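Local coordinates for protein GTN Reductase (Agrobacterium tumefaciens, PDB 4JIQ) that binds FMN and probably acts as an NAD(P)H-dependent flavin oxidoreductase of the Old Yellow Enzyme family, built on a TIM barrel, at residues 21-26 / 50-55; 56-61 / 96-101; 178-183 / 228-233; 210-215 / 254-259. All blocks are in the same frame, centred on the assembly; numbering follows the deposited sequence. Where two conformers were deposited one is given.

Interaction 1. Residues 21-26 / 50-55; sequences MAPLTR and LIVTEG. With FMN (flavin mononucleotide), chain B; 1L5 ([(1E)-1-nitroprop-1-en-2-yl]benzene), chain C.
Met21 and Ile51 form a parallel bridge between the first two strands of the TIM barrel, just before residues 22-26 leave the sheet to line the FMN site. Met21 N donates to Leu50 O at 3.0 Å, and Val52 N donates to Met21 O at 3.1 Å. On the face shared by Met21 and Ile51 the two side chains run side by side. Met21 is fully extended, CG anti to the backbone N (chi1 178°), which carries SD alongside Ile51 CG2. Past the bridge the strands part, and a water fills in for direct bonds: it donates to Ala22 O and to Val52 O and weakly accepts from Leu24 N. Pro23 lies flank to flank with Val52, its CD 3.7 Å from Val52 CG1, and its CA-H points to Val52 O. Glu54 turns CB against Leu24 O, while its OE1 takes a long, weak bond from Arg26 N. The loop then grips the flavin. Thr25 N donates to FMN N5 at 2.9 Å with an N-H...N angle of 166°, Thr25 OG1 donates to FMN O4 at 2.9 Å, and Pro23 O accepts from a ribityl hydroxyl, FMN O2', at 2.7 Å. Gly55 N adds a weak bond to FMN O4, so both segments hold that carbonyl. Strand 94-99 flanks strand 50-57 on its other edge, Tyr41 and Tyr42 of helix 36-43 pack on Met21 and Ile51, and helix 329-333 lies against Met21, Leu24 and Arg26.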
# COMPACT_ATOMS: atom_id res chain seq x y z
N MET A 21 0.72 -6.01 -9.71
CA MET A 21 1.72 -6.38 -8.73
C MET A 21 1.42 -5.65 -7.42
O MET A 21 1.49 -4.43 -7.36
CB MET A 21 3.13 -6.03 -9.22
CG MET A 21 4.23 -6.35 -8.22
SD MET A 21 5.88 -6.06 -8.90
CE MET A 21 6.89 -6.54 -7.50
N ALA A 22 1.08 -6.42 -6.40
CA ALA A 22 0.79 -5.86 -5.09
C ALA A 22 2.04 -5.20 -4.51
O ALA A 22 3.16 -5.55 -4.88
CB ALA A 22 0.27 -6.94 -4.16
N PRO A 23 1.85 -4.21 -3.62
CA PRO A 23 3.00 -3.59 -2.95
C PRO A 23 3.69 -4.58 -2.01
O PRO A 23 3.01 -5.24 -1.21
CB PRO A 23 2.37 -2.44 -2.16
CG PRO A 23 0.94 -2.82 -2.00
CD PRO A 23 0.58 -3.57 -3.24
N LEU A 24 5.01 -4.69 -2.11
CA LEU A 24 5.78 -5.66 -1.34
C LEU A 24 7.08 -5.06 -0.82
O LEU A 24 8.03 -4.89 -1.58
CB LEU A 24 6.10 -6.87 -2.21
CG LEU A 24 4.93 -7.65 -2.80
CD1 LEU A 24 5.31 -8.22 -4.15
CD2 LEU A 24 4.51 -8.75 -1.84
N THR A 25 7.11 -4.77 0.47
CA THR A 25 8.33 -4.30 1.12
C THR A 25 9.39 -5.40 1.12
O THR A 25 9.12 -6.52 1.54
CB THR A 25 8.05 -3.88 2.58
OG1 THR A 25 7.32 -2.65 2.58
CG2 THR A 25 9.36 -3.69 3.34
N ARG A 26 10.59 -5.09 0.64
CA ARG A 26 11.66 -6.08 0.56
C ARG A 26 12.85 -5.72 1.45
O ARG A 26 13.72 -6.56 1.69
CB ARG A 26 12.13 -6.26 -0.88
CG ARG A 26 11.00 -6.40 -1.89
CD ARG A 26 10.14 -7.62 -1.56
NE ARG A 26 10.97 -8.81 -1.37
CZ ARG A 26 11.34 -9.63 -2.34
NH1 ARG A 26 12.09 -10.69 -2.07
NH2 ARG A 26 10.95 -9.40 -3.59
N LEU A 50 -0.14 -3.06 -14.00
CA LEU A 50 0.22 -1.99 -13.10
C LEU A 50 1.13 -2.51 -12.01
O LEU A 50 0.87 -3.56 -11.41
CB LEU A 50 -1.03 -1.38 -12.46
CG LEU A 50 -0.76 -0.29 -11.42
CD1 LEU A 50 -0.23 0.97 -12.10
CD2 LEU A 50 -2.00 0.02 -10.60
N ILE A 51 2.22 -1.79 -11.76
CA ILE A 51 3.10 -2.13 -10.65
C ILE A 51 2.86 -1.16 -9.50
O ILE A 51 2.98 0.05 -9.66
CB ILE A 51 4.58 -2.06 -11.04
CG1 ILE A 51 4.94 -3.23 -11.95
CG2 ILE A 51 5.45 -2.07 -9.80
CD1 ILE A 51 6.39 -3.21 -12.40
N VAL A 52 2.50 -1.71 -8.34
CA VAL A 52 2.43 -0.91 -7.13
C VAL A 52 3.70 -1.14 -6.33
O VAL A 52 3.96 -2.26 -5.89
CB VAL A 52 1.22 -1.30 -6.27
CG1 VAL A 52 1.14 -0.42 -5.03
CG2 VAL A 52 -0.06 -1.21 -7.08
N THR A 53 4.49 -0.09 -6.16
CA THR A 53 5.76 -0.21 -5.45
C THR A 53 5.55 -0.57 -3.99
O THR A 53 4.45 -0.46 -3.45
CB THR A 53 6.57 1.10 -5.50
OG1 THR A 53 5.90 2.12 -4.76
CG2 THR A 53 6.75 1.55 -6.93
N GLU A 54 6.63 -1.01 -3.35
CA GLU A 54 6.63 -1.24 -1.92
C GLU A 54 6.32 0.07 -1.22
O GLU A 54 6.53 1.14 -1.79
CB GLU A 54 7.99 -1.76 -1.48
CG GLU A 54 9.14 -0.82 -1.81
CD GLU A 54 10.49 -1.49 -1.72
OE1 GLU A 54 10.87 -1.92 -0.61
OE2 GLU A 54 11.18 -1.59 -2.76
N GLY A 55 5.82 -0.02 0.01
CA GLY A 55 5.50 1.16 0.79
C GLY A 55 6.67 2.12 0.88
O GLY A 55 7.77 1.74 1.26
N1 FMN B . 1.10 -4.68 1.65
C2 FMN B . 1.14 -3.31 1.50
O2 FMN B . 0.10 -2.66 1.41
N3 FMN B . 2.36 -2.65 1.46
C4 FMN B . 3.54 -3.36 1.56
O4 FMN B . 4.61 -2.75 1.52
C4A FMN B . 3.50 -4.74 1.74
N5 FMN B . 4.66 -5.48 1.85
C5A FMN B . 4.63 -6.86 1.87
C6 FMN B . 5.82 -7.59 1.86
C7 FMN B . 5.79 -8.97 1.87
C7M FMN B . 7.08 -9.74 1.84
C8 FMN B . 4.57 -9.65 1.89
C8M FMN B . 4.54 -11.15 1.90
C9 FMN B . 3.38 -8.92 1.90
C9A FMN B . 3.40 -7.53 1.88
N10 FMN B . 2.23 -6.78 1.87
C10 FMN B . 2.28 -5.40 1.77
C1' FMN B . 0.91 -7.42 1.57
C2' FMN B . 0.79 -7.79 0.10
O2' FMN B . 0.78 -6.62 -0.70
C3' FMN B . -0.50 -8.55 -0.16
O3' FMN B . -1.56 -7.94 0.53
C4' FMN B . -0.44 -10.03 0.25
O4' FMN B . 0.03 -10.23 1.57
C5' FMN B . 0.43 -10.80 -0.74
O5' FMN B . -0.04 -12.13 -0.75
P FMN B . -1.09 -12.55 -1.89
O1P FMN B . -0.39 -12.69 -3.21
O2P FMN B . -2.16 -11.49 -1.99
O3P FMN B . -1.68 -13.87 -1.49
C1 1L5 C . 4.62 -4.21 5.49
C2 1L5 C . 5.68 -4.94 6.26
C3 1L5 C . 5.39 -6.18 6.84
C4 1L5 C . 6.35 -6.89 7.56
C5 1L5 C . 7.63 -6.38 7.69
C6 1L5 C . 7.93 -5.15 7.11
C7 1L5 C . 6.97 -4.44 6.39
C8 1L5 C . 3.35 -4.58 5.67
O1 1L5 C . 1.55 -4.86 4.59
N 1L5 C . 2.35 -4.09 5.07
O 1L5 C . 2.09 -2.72 4.93
C 1L5 C . 4.94 -3.07 4.57
O HOH W 1 5.68 -4.28 -4.85

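Interaction 2. Residues 56-61 / 96-101; sequences TPISQQ and AQIWHV. With FMN (flavin mononucleotide), chain B.
Gln61 and His100 both set their first side-chain bond anti to the backbone N (chi1 -162° for His100), which brings the amide of one to the ring edge of the other. His100 NE2 donates to Gln61 OE1 at 3.0 Å in an almost straight bond (176°); OE1 lies in the imidazole plane, although the amide itself is turned 59° from it. The bond gives NE2 as the protonated nitrogen, and His100 ND1 has a partner in Gly102 N. Thr56 N comes in almost end-on to Gln97 O at 2.7 Å. In the conformer described, Thr56 OG1 also donates to Gln97 O, from above the carbonyl plane; a second conformer was modelled, so this bond is less certain than that of Thr56 N. The Thr56 N bond belongs to the parallel pairing of strands 50-57 and 94-99, joined through helix 74-89 as a beta-alpha-beta unit of the TIM barrel. Thr56 pairs with Ile98 and Pro57 with Trp99. Trp99 N returns a weak bond to Thr56 O, and Ile58 N donates to Trp99 O at 3.1 Å. Pro57 CA-H also points to Trp99 O, and its CD rests 4.0 Å from Trp99 CE3, proline and indole lying side by side. Ile58 CG2 packs on Ile98 CB at 3.8 Å. Gln97, extended beyond CG, reads the flavin pyrimidine with both ends of its amide: NE2 donates to FMN O2 at 3.0 Å and OE1 accepts from FMN N3 at 3.2 Å. Trp99 stacks on the ring of His178, meets Tyr183 edge to face and touches the bound nitroalkene.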
# COMPACT_ATOMS: atom_id res chain seq x y z
N THR A 56 6.41 3.37 0.51
CA THR A 56 7.45 4.40 0.53
C THR A 56 7.01 5.58 1.37
O THR A 56 6.11 6.33 0.99
CB THR A 56 7.82 4.87 -0.89
OG1 THR A 56 6.65 5.28 -1.60
CG2 THR A 56 8.51 3.75 -1.65
N PRO A 57 7.66 5.76 2.53
CA PRO A 57 7.36 6.83 3.49
C PRO A 57 7.51 8.24 2.91
O PRO A 57 8.47 8.52 2.19
CB PRO A 57 8.39 6.60 4.59
CG PRO A 57 8.67 5.14 4.52
CD PRO A 57 8.66 4.82 3.06
N ILE A 58 6.56 9.11 3.23
CA ILE A 58 6.58 10.49 2.74
C ILE A 58 7.58 11.33 3.52
O ILE A 58 7.97 12.41 3.08
CB ILE A 58 5.19 11.13 2.86
CG1 ILE A 58 4.68 11.03 4.30
CG2 ILE A 58 4.22 10.47 1.90
CD1 ILE A 58 3.31 11.63 4.51
N SER A 59 7.99 10.83 4.68
CA SER A 59 8.97 11.51 5.51
C SER A 59 9.68 10.50 6.41
O SER A 59 9.26 9.34 6.49
CB SER A 59 8.30 12.57 6.37
OG SER A 59 7.38 11.99 7.28
N GLN A 60 10.74 10.93 7.06
CA GLN A 60 11.46 10.07 8.00
C GLN A 60 10.55 9.68 9.15
O GLN A 60 10.62 8.56 9.66
CB GLN A 60 12.70 10.79 8.54
CG GLN A 60 13.54 9.94 9.47
CD GLN A 60 14.78 10.67 9.95
OE1 GLN A 60 14.92 11.88 9.74
NE2 GLN A 60 15.69 9.93 10.58
N GLN A 61 9.69 10.60 9.56
CA GLN A 61 8.71 10.34 10.61
C GLN A 61 7.79 9.19 10.21
O GLN A 61 7.33 8.42 11.06
CB GLN A 61 7.90 11.60 10.91
CG GLN A 61 6.84 11.42 11.98
CD GLN A 61 5.81 12.54 11.97
OE1 GLN A 61 5.02 12.66 11.03
NE2 GLN A 61 5.82 13.36 13.01
N ALA A 96 3.39 4.82 -7.02
CA ALA A 96 4.09 4.81 -5.74
C ALA A 96 3.10 4.66 -4.59
O ALA A 96 2.09 5.36 -4.54
CB ALA A 96 4.91 6.07 -5.58
N GLN A 97 3.39 3.75 -3.67
CA GLN A 97 2.56 3.63 -2.48
C GLN A 97 3.13 4.53 -1.38
O GLN A 97 4.05 4.14 -0.67
CB GLN A 97 2.47 2.18 -1.99
CG GLN A 97 1.25 1.91 -1.12
CD GLN A 97 1.36 0.63 -0.31
OE1 GLN A 97 2.44 0.26 0.14
NE2 GLN A 97 0.23 -0.05 -0.13
N ILE A 98 2.59 5.73 -1.27
CA ILE A 98 3.05 6.67 -0.26
C ILE A 98 2.60 6.23 1.13
O ILE A 98 1.45 5.83 1.32
CB ILE A 98 2.61 8.12 -0.56
CG1 ILE A 98 1.09 8.19 -0.74
CG2 ILE A 98 3.30 8.63 -1.80
CD1 ILE A 98 0.59 9.59 -1.03
N TRP A 99 3.51 6.30 2.09
CA TRP A 99 3.35 5.57 3.34
C TRP A 99 3.59 6.44 4.58
O TRP A 99 4.42 7.34 4.57
CB TRP A 99 4.35 4.42 3.34
CG TRP A 99 4.07 3.32 4.31
CD1 TRP A 99 2.94 3.14 5.05
CD2 TRP A 99 4.96 2.25 4.66
NE1 TRP A 99 3.07 2.01 5.83
CE2 TRP A 99 4.30 1.45 5.61
CE3 TRP A 99 6.25 1.89 4.25
CZ2 TRP A 99 4.88 0.31 6.16
CZ3 TRP A 99 6.82 0.77 4.79
CH2 TRP A 99 6.14 -0.01 5.74
N HIS A 100 2.83 6.16 5.63
CA HIS A 100 3.13 6.65 6.97
C HIS A 100 2.75 5.57 7.97
O HIS A 100 1.59 5.18 8.06
CB HIS A 100 2.39 7.95 7.28
CG HIS A 100 2.96 8.71 8.43
ND1 HIS A 100 3.10 8.17 9.69
CD2 HIS A 100 3.44 9.98 8.51
CE1 HIS A 100 3.64 9.07 10.50
NE2 HIS A 100 3.85 10.17 9.81
N VAL A 101 3.74 5.08 8.71
CA VAL A 101 3.55 3.95 9.62
C VAL A 101 2.77 4.29 10.90
O VAL A 101 2.08 3.43 11.45
CB VAL A 101 4.89 3.29 9.99
CG1 VAL A 101 5.58 2.76 8.74
CG2 VAL A 101 5.80 4.27 10.74
N1 FMN B . 1.10 -4.68 1.65
C2 FMN B . 1.14 -3.31 1.50
O2 FMN B . 0.10 -2.66 1.41
N3 FMN B . 2.36 -2.65 1.46
C4 FMN B . 3.54 -3.36 1.56
O4 FMN B . 4.61 -2.75 1.52
C4A FMN B . 3.50 -4.74 1.74
N5 FMN B . 4.66 -5.48 1.85
C5A FMN B . 4.63 -6.86 1.87
C6 FMN B . 5.82 -7.59 1.86
C7 FMN B . 5.79 -8.97 1.87
C7M FMN B . 7.08 -9.74 1.84
C8 FMN B . 4.57 -9.65 1.89
C8M FMN B . 4.54 -11.15 1.90
C9 FMN B . 3.38 -8.92 1.90
C9A FMN B . 3.40 -7.53 1.88
N10 FMN B . 2.23 -6.78 1.87
C10 FMN B . 2.28 -5.40 1.77
C1' FMN B . 0.91 -7.42 1.57
C2' FMN B . 0.79 -7.79 0.10
O2' FMN B . 0.78 -6.62 -0.70
C3' FMN B . -0.50 -8.55 -0.16
O3' FMN B . -1.56 -7.94 0.53
C4' FMN B . -0.44 -10.03 0.25
O4' FMN B . 0.03 -10.23 1.57
C5' FMN B . 0.43 -10.80 -0.74
O5' FMN B . -0.04 -12.13 -0.75
P FMN B . -1.09 -12.55 -1.89
O1P FMN B . -0.39 -12.69 -3.21
O2P FMN B . -2.16 -11.49 -1.99
O3P FMN B . -1.68 -13.87 -1.49

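Interaction 3. Residues 178-183 / 228-233; sequences HAANGY and GIRLSP. With 1L5 ([(1E)-1-nitroprop-1-en-2-yl]benzene), chain C; FMN (flavin mononucleotide), chain B.
Ala179 and Ala180 meet Arg230, Leu231 and Ser232 at the C-terminal mouth of the TIM barrel, where strands 174-178 and 227-231 run parallel and open onto FMN and the nitroalkene ligand. Backbone pairing is thin. His178 and Arg230 form one parallel bridge, and Ala179 N gives Arg230 O a weak bond. A side chain takes over beyond it: Asn181 N donates to Ser232 OG at 2.9 Å and 174°, fixing the start of the type I' turn from Ala180 to Tyr183, whose last residue, Tyr183, is the N-cap of the next helix. Among the apolar contacts, Ala179 CB packs against two methyls of the strand, Ile229 CD1 at 3.8 Å and Leu231 CD2 at 3.9 Å. Ala180 CB sits over Ser232 OG and nears Arg230 CG. Toward the cofactor, Arg230 runs straight out, CG anti to the backbone N (chi1 -176°), and the chain stays extended to NE. Its NE lies 2.8 Å from FMN O2, and NH2 lies 2.7 Å from FMN O3', which is level with the guanidinium plane at its edge. A positive charge beside O2 would be expected to stabilise negative charge on the reduced flavin. Around the ligand, the nitro oxygen O of 1L5 lies in plane with the His178 ring, 3.1 Å from CE1. Asn181 OD1 is held by Thr271 OG1, which turns the amide nitrogen toward the nitro group; the modelled approach of ND2 to 1L5 O1 is too short to be trusted in detail. 1L5 O also lies at the edge of the Tyr183 ring, 3.0 Å from CE2.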
# COMPACT_ATOMS: atom_id res chain seq x y z
N HIS A 178 -1.49 4.68 1.15
CA HIS A 178 -1.49 3.52 2.02
C HIS A 178 -2.38 3.76 3.24
O HIS A 178 -2.00 4.49 4.16
CB HIS A 178 -0.07 3.16 2.45
CG HIS A 178 0.06 1.79 3.05
ND1 HIS A 178 1.28 1.19 3.26
CD2 HIS A 178 -0.87 0.91 3.48
CE1 HIS A 178 1.09 -0.00 3.80
NE2 HIS A 178 -0.20 -0.20 3.94
N ALA A 179 -3.56 3.15 3.24
CA ALA A 179 -4.50 3.31 4.35
C ALA A 179 -4.90 1.95 4.92
O ALA A 179 -6.02 1.77 5.40
CB ALA A 179 -5.73 4.08 3.90
N ALA A 180 -3.97 1.00 4.87
CA ALA A 180 -4.25 -0.37 5.24
C ALA A 180 -3.26 -0.93 6.27
O ALA A 180 -2.31 -0.25 6.67
CB ALA A 180 -4.26 -1.24 3.99
N ASN A 181 -3.51 -2.16 6.69
CA ASN A 181 -2.59 -2.93 7.54
C ASN A 181 -2.18 -2.27 8.85
O ASN A 181 -1.06 -2.47 9.34
CB ASN A 181 -1.36 -3.36 6.75
CG ASN A 181 -1.72 -4.15 5.51
OD1 ASN A 181 -2.83 -4.68 5.40
ND2 ASN A 181 -0.79 -4.25 4.58
N GLY A 182 -3.08 -1.47 9.42
CA GLY A 182 -2.90 -0.96 10.77
C GLY A 182 -1.90 0.17 10.92
O GLY A 182 -1.29 0.33 11.98
N TYR A 183 -1.73 0.97 9.87
CA TYR A 183 -0.79 2.09 9.93
C TYR A 183 -1.50 3.40 10.24
O TYR A 183 -2.66 3.37 10.66
CB TYR A 183 0.05 2.15 8.65
CG TYR A 183 0.99 0.97 8.53
CD1 TYR A 183 2.06 0.83 9.41
CD2 TYR A 183 0.80 -0.01 7.56
CE1 TYR A 183 2.92 -0.25 9.32
CE2 TYR A 183 1.66 -1.09 7.47
CZ TYR A 183 2.71 -1.21 8.35
OH TYR A 183 3.57 -2.28 8.26
N GLY A 228 -5.00 6.85 -6.02
CA GLY A 228 -5.69 5.66 -5.58
C GLY A 228 -5.40 5.40 -4.11
O GLY A 228 -4.61 6.11 -3.50
N ILE A 229 -6.05 4.39 -3.55
CA ILE A 229 -5.93 4.12 -2.13
C ILE A 229 -6.08 2.63 -1.83
O ILE A 229 -6.80 1.92 -2.53
CB ILE A 229 -6.97 4.94 -1.32
CG1 ILE A 229 -6.68 4.87 0.18
CG2 ILE A 229 -8.38 4.47 -1.63
CD1 ILE A 229 -7.56 5.78 1.01
N ARG A 230 -5.37 2.16 -0.81
CA ARG A 230 -5.44 0.77 -0.39
C ARG A 230 -6.14 0.65 0.96
O ARG A 230 -5.81 1.37 1.90
CB ARG A 230 -4.04 0.17 -0.33
CG ARG A 230 -3.99 -1.31 -0.00
CD ARG A 230 -2.57 -1.82 -0.13
NE ARG A 230 -2.42 -3.23 0.24
CZ ARG A 230 -2.51 -4.24 -0.62
NH1 ARG A 230 -2.75 -3.99 -1.89
NH2 ARG A 230 -2.36 -5.49 -0.22
N LEU A 231 -7.10 -0.26 1.04
CA LEU A 231 -7.86 -0.48 2.27
C LEU A 231 -7.82 -1.94 2.68
O LEU A 231 -7.64 -2.83 1.85
CB LEU A 231 -9.31 -0.02 2.09
CG LEU A 231 -9.50 1.46 1.76
CD1 LEU A 231 -10.94 1.76 1.39
CD2 LEU A 231 -9.05 2.34 2.92
N SER A 232 -7.97 -2.20 3.98
CA SER A 232 -8.05 -3.56 4.50
C SER A 232 -8.98 -3.59 5.71
O SER A 232 -8.53 -3.46 6.85
CB SER A 232 -6.66 -4.09 4.87
OG SER A 232 -6.00 -3.24 5.78
N PRO A 233 -10.29 -3.77 5.46
CA PRO A 233 -11.36 -3.66 6.46
C PRO A 233 -11.20 -4.56 7.68
O PRO A 233 -11.46 -4.12 8.79
CB PRO A 233 -12.61 -4.08 5.68
CG PRO A 233 -12.27 -3.82 4.26
CD PRO A 233 -10.81 -4.13 4.13
C1 1L5 C . 4.62 -4.21 5.49
C2 1L5 C . 5.68 -4.94 6.26
C3 1L5 C . 5.39 -6.18 6.84
C4 1L5 C . 6.35 -6.89 7.56
C5 1L5 C . 7.63 -6.38 7.69
C6 1L5 C . 7.93 -5.15 7.11
C7 1L5 C . 6.97 -4.44 6.39
C8 1L5 C . 3.35 -4.58 5.67
O1 1L5 C . 1.55 -4.86 4.59
N 1L5 C . 2.35 -4.09 5.07
O 1L5 C . 2.09 -2.72 4.93
C 1L5 C . 4.94 -3.07 4.57
N1 FMN B . 1.10 -4.68 1.65
C2 FMN B . 1.14 -3.31 1.50
O2 FMN B . 0.10 -2.66 1.41
N3 FMN B . 2.36 -2.65 1.46
C4 FMN B . 3.54 -3.36 1.56
O4 FMN B . 4.61 -2.75 1.52
C4A FMN B . 3.50 -4.74 1.74
N5 FMN B . 4.66 -5.48 1.85
C5A FMN B . 4.63 -6.86 1.87
C6 FMN B . 5.82 -7.59 1.86
C7 FMN B . 5.79 -8.97 1.87
C7M FMN B . 7.08 -9.74 1.84
C8 FMN B . 4.57 -9.65 1.89
C8M FMN B . 4.54 -11.15 1.90
C9 FMN B . 3.38 -8.92 1.90
C9A FMN B . 3.40 -7.53 1.88
N10 FMN B . 2.23 -6.78 1.87
C10 FMN B . 2.28 -5.40 1.77
C1' FMN B . 0.91 -7.42 1.57
C2' FMN B . 0.79 -7.79 0.10
O2' FMN B . 0.78 -6.62 -0.70
C3' FMN B . -0.50 -8.55 -0.16
O3' FMN B . -1.56 -7.94 0.53
C4' FMN B . -0.44 -10.03 0.25
O4' FMN B . 0.03 -10.23 1.57
C5' FMN B . 0.43 -10.80 -0.74
O5' FMN B . -0.04 -12.13 -0.75
P FMN B . -1.09 -12.55 -1.89
O1P FMN B . -0.39 -12.69 -3.21
O2P FMN B . -2.16 -11.49 -1.99
O3P FMN B . -1.68 -13.87 -1.49

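Interaction 4. Residues 210-215 / 254-259; sequences FLLEVV and EQLGKR
Leu212 faces Gln255 across two helices, 209-222 and 245-257: the nearest CA atoms of the two segments, those of Leu212 and Gln255, are 7.8 Å apart, those of Val215 and Arg259, which follows helix 245-257, are 8.5 Å apart, and no hydrogen bond crosses the gap. Side chains fill it. Leu212 is the central piece: its CD1 and CD2 both press on Gln255 CB, each 3.7 Å away, and CD2 also touches Leu256 CD2 at 4.0 Å. The same methyl, CD2, lies over the centre of one face of the Arg259 guanidinium, 3.9 Å above its plane, so the flat cation is packed against a leucine. Arg259 is bent at chi2 (76°), which folds the guanidinium back over its own helix end. There NH1 donates to Gln255 O at 3.0 Å, with the carbonyl at the guanidinium edge, and NH2 forms a salt bridge with Asp216, next after the helical segment opposite. These two bonds set the group's rotation and keep its face against Leu212. Arg259 CG meanwhile rests on Val215 CG1. On the inner side Leu256 CD2 gathers Leu211 CD2 and Val215 CG2 at 4.1 and 4.2 Å. This is the packing of adjacent outer helices of a TIM barrel: Leu211, Val215 and Leu256 all lean on Ile229 of strand 227-231, Leu211 also meets helix 184-189, and Leu261 covers Val215 and Leu256.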
# COMPACT_ATOMS: atom_id res chain seq x y z
N PHE A 210 -9.58 12.07 8.83
CA PHE A 210 -8.17 12.15 8.47
C PHE A 210 -7.90 11.52 7.10
O PHE A 210 -7.16 12.09 6.30
CB PHE A 210 -7.28 11.49 9.52
CG PHE A 210 -5.82 11.56 9.20
CD1 PHE A 210 -5.16 12.78 9.16
CD2 PHE A 210 -5.09 10.41 8.94
CE1 PHE A 210 -3.82 12.86 8.87
CE2 PHE A 210 -3.74 10.48 8.65
CZ PHE A 210 -3.10 11.71 8.61
N LEU A 211 -8.50 10.36 6.86
CA LEU A 211 -8.35 9.67 5.58
C LEU A 211 -8.78 10.57 4.42
O LEU A 211 -8.07 10.68 3.42
CB LEU A 211 -9.18 8.38 5.59
CG LEU A 211 -9.10 7.41 4.40
CD1 LEU A 211 -9.43 6.00 4.87
CD2 LEU A 211 -10.03 7.81 3.27
N LEU A 212 -9.94 11.19 4.57
CA LEU A 212 -10.49 12.05 3.52
C LEU A 212 -9.67 13.33 3.34
O LEU A 212 -9.56 13.85 2.23
CB LEU A 212 -11.95 12.38 3.81
CG LEU A 212 -12.90 11.18 3.84
CD1 LEU A 212 -14.30 11.61 4.25
CD2 LEU A 212 -12.93 10.49 2.48
N GLU A 213 -9.09 13.83 4.42
CA GLU A 213 -8.23 15.00 4.34
C GLU A 213 -6.93 14.67 3.59
O GLU A 213 -6.42 15.50 2.84
CB GLU A 213 -7.93 15.57 5.72
CG GLU A 213 -9.08 16.40 6.29
CD GLU A 213 -8.77 16.98 7.65
OE1 GLU A 213 -7.72 16.65 8.22
OE2 GLU A 213 -9.60 17.77 8.16
N VAL A 214 -6.42 13.47 3.81
CA VAL A 214 -5.22 13.01 3.11
C VAL A 214 -5.50 12.84 1.62
O VAL A 214 -4.73 13.29 0.78
CB VAL A 214 -4.71 11.67 3.68
CG1 VAL A 214 -3.56 11.13 2.84
CG2 VAL A 214 -4.26 11.86 5.12
N VAL A 215 -6.63 12.20 1.31
CA VAL A 215 -7.06 12.02 -0.07
C VAL A 215 -7.24 13.35 -0.78
O VAL A 215 -6.76 13.54 -1.90
CB VAL A 215 -8.38 11.22 -0.15
CG1 VAL A 215 -8.94 11.24 -1.57
CG2 VAL A 215 -8.17 9.79 0.33
N GLU A 254 -18.36 5.51 0.36
CA GLU A 254 -19.38 6.46 -0.09
C GLU A 254 -18.74 7.82 -0.31
O GLU A 254 -19.02 8.50 -1.30
CB GLU A 254 -20.51 6.56 0.93
CG GLU A 254 -21.53 5.45 0.85
CD GLU A 254 -22.27 5.22 2.15
OE1 GLU A 254 -21.99 5.95 3.13
OE2 GLU A 254 -23.12 4.30 2.21
N GLN A 255 -17.88 8.21 0.62
CA GLN A 255 -17.16 9.47 0.52
C GLN A 255 -16.15 9.43 -0.62
O GLN A 255 -15.94 10.42 -1.31
CB GLN A 255 -16.47 9.81 1.84
CG GLN A 255 -17.41 9.88 3.02
CD GLN A 255 -18.67 10.68 2.72
OE1 GLN A 255 -18.59 11.82 2.25
NE2 GLN A 255 -19.83 10.09 2.98
N LEU A 256 -15.53 8.27 -0.81
CA LEU A 256 -14.55 8.08 -1.88
C LEU A 256 -15.20 8.05 -3.27
O LEU A 256 -14.58 8.45 -4.25
CB LEU A 256 -13.73 6.81 -1.64
CG LEU A 256 -12.82 6.81 -0.41
CD1 LEU A 256 -12.06 5.49 -0.29
CD2 LEU A 256 -11.84 7.98 -0.45
N GLY A 257 -16.44 7.59 -3.34
CA GLY A 257 -17.16 7.52 -4.60
C GLY A 257 -17.44 8.89 -5.20
O GLY A 257 -17.68 9.01 -6.40
N LYS A 258 -17.41 9.91 -4.35
CA LYS A 258 -17.61 11.29 -4.78
C LYS A 258 -16.29 11.93 -5.22
O LYS A 258 -16.30 13.01 -5.81
CB LYS A 258 -18.18 12.12 -3.64
CG LYS A 258 -19.30 11.47 -2.84
CD LYS A 258 -19.91 12.50 -1.90
CE LYS A 258 -20.48 11.87 -0.64
NZ LYS A 258 -21.68 11.05 -0.91
N ARG A 259 -15.18 11.26 -4.94
CA ARG A 259 -13.86 11.87 -5.10
C ARG A 259 -13.22 11.74 -6.49
O ARG A 259 -12.14 12.29 -6.72
CB ARG A 259 -12.88 11.33 -4.04
CG ARG A 259 -12.55 12.32 -2.93
CD ARG A 259 -13.68 12.44 -1.93
NE ARG A 259 -13.37 13.37 -0.86
CZ ARG A 259 -14.15 13.58 0.20
NH1 ARG A 259 -15.28 12.90 0.33
NH2 ARG A 259 -13.79 14.45 1.13

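How the interactions relate
Interactions 1, 2 and 3 lie in the buried core and all touch FMN, whereas interaction 4 is partly buried on the helical shell. Interactions 1 and 2 share strand 50-57 and meet where Thr53 OG1 probably bonds Gln97 N; interactions 2 and 3 join where Ile98 O probably accepts from His178 N, so parallel pairing runs from one to the next around the barrel. Backbone pairing, supplemented by polar groups that reach FMN, characterises these three. Interaction 4 relies on leucine and valine packing beside an arginine, and connects inward through Ile229 of interaction 3, whose CD1 lies 3.9 Å from Leu211 CD2.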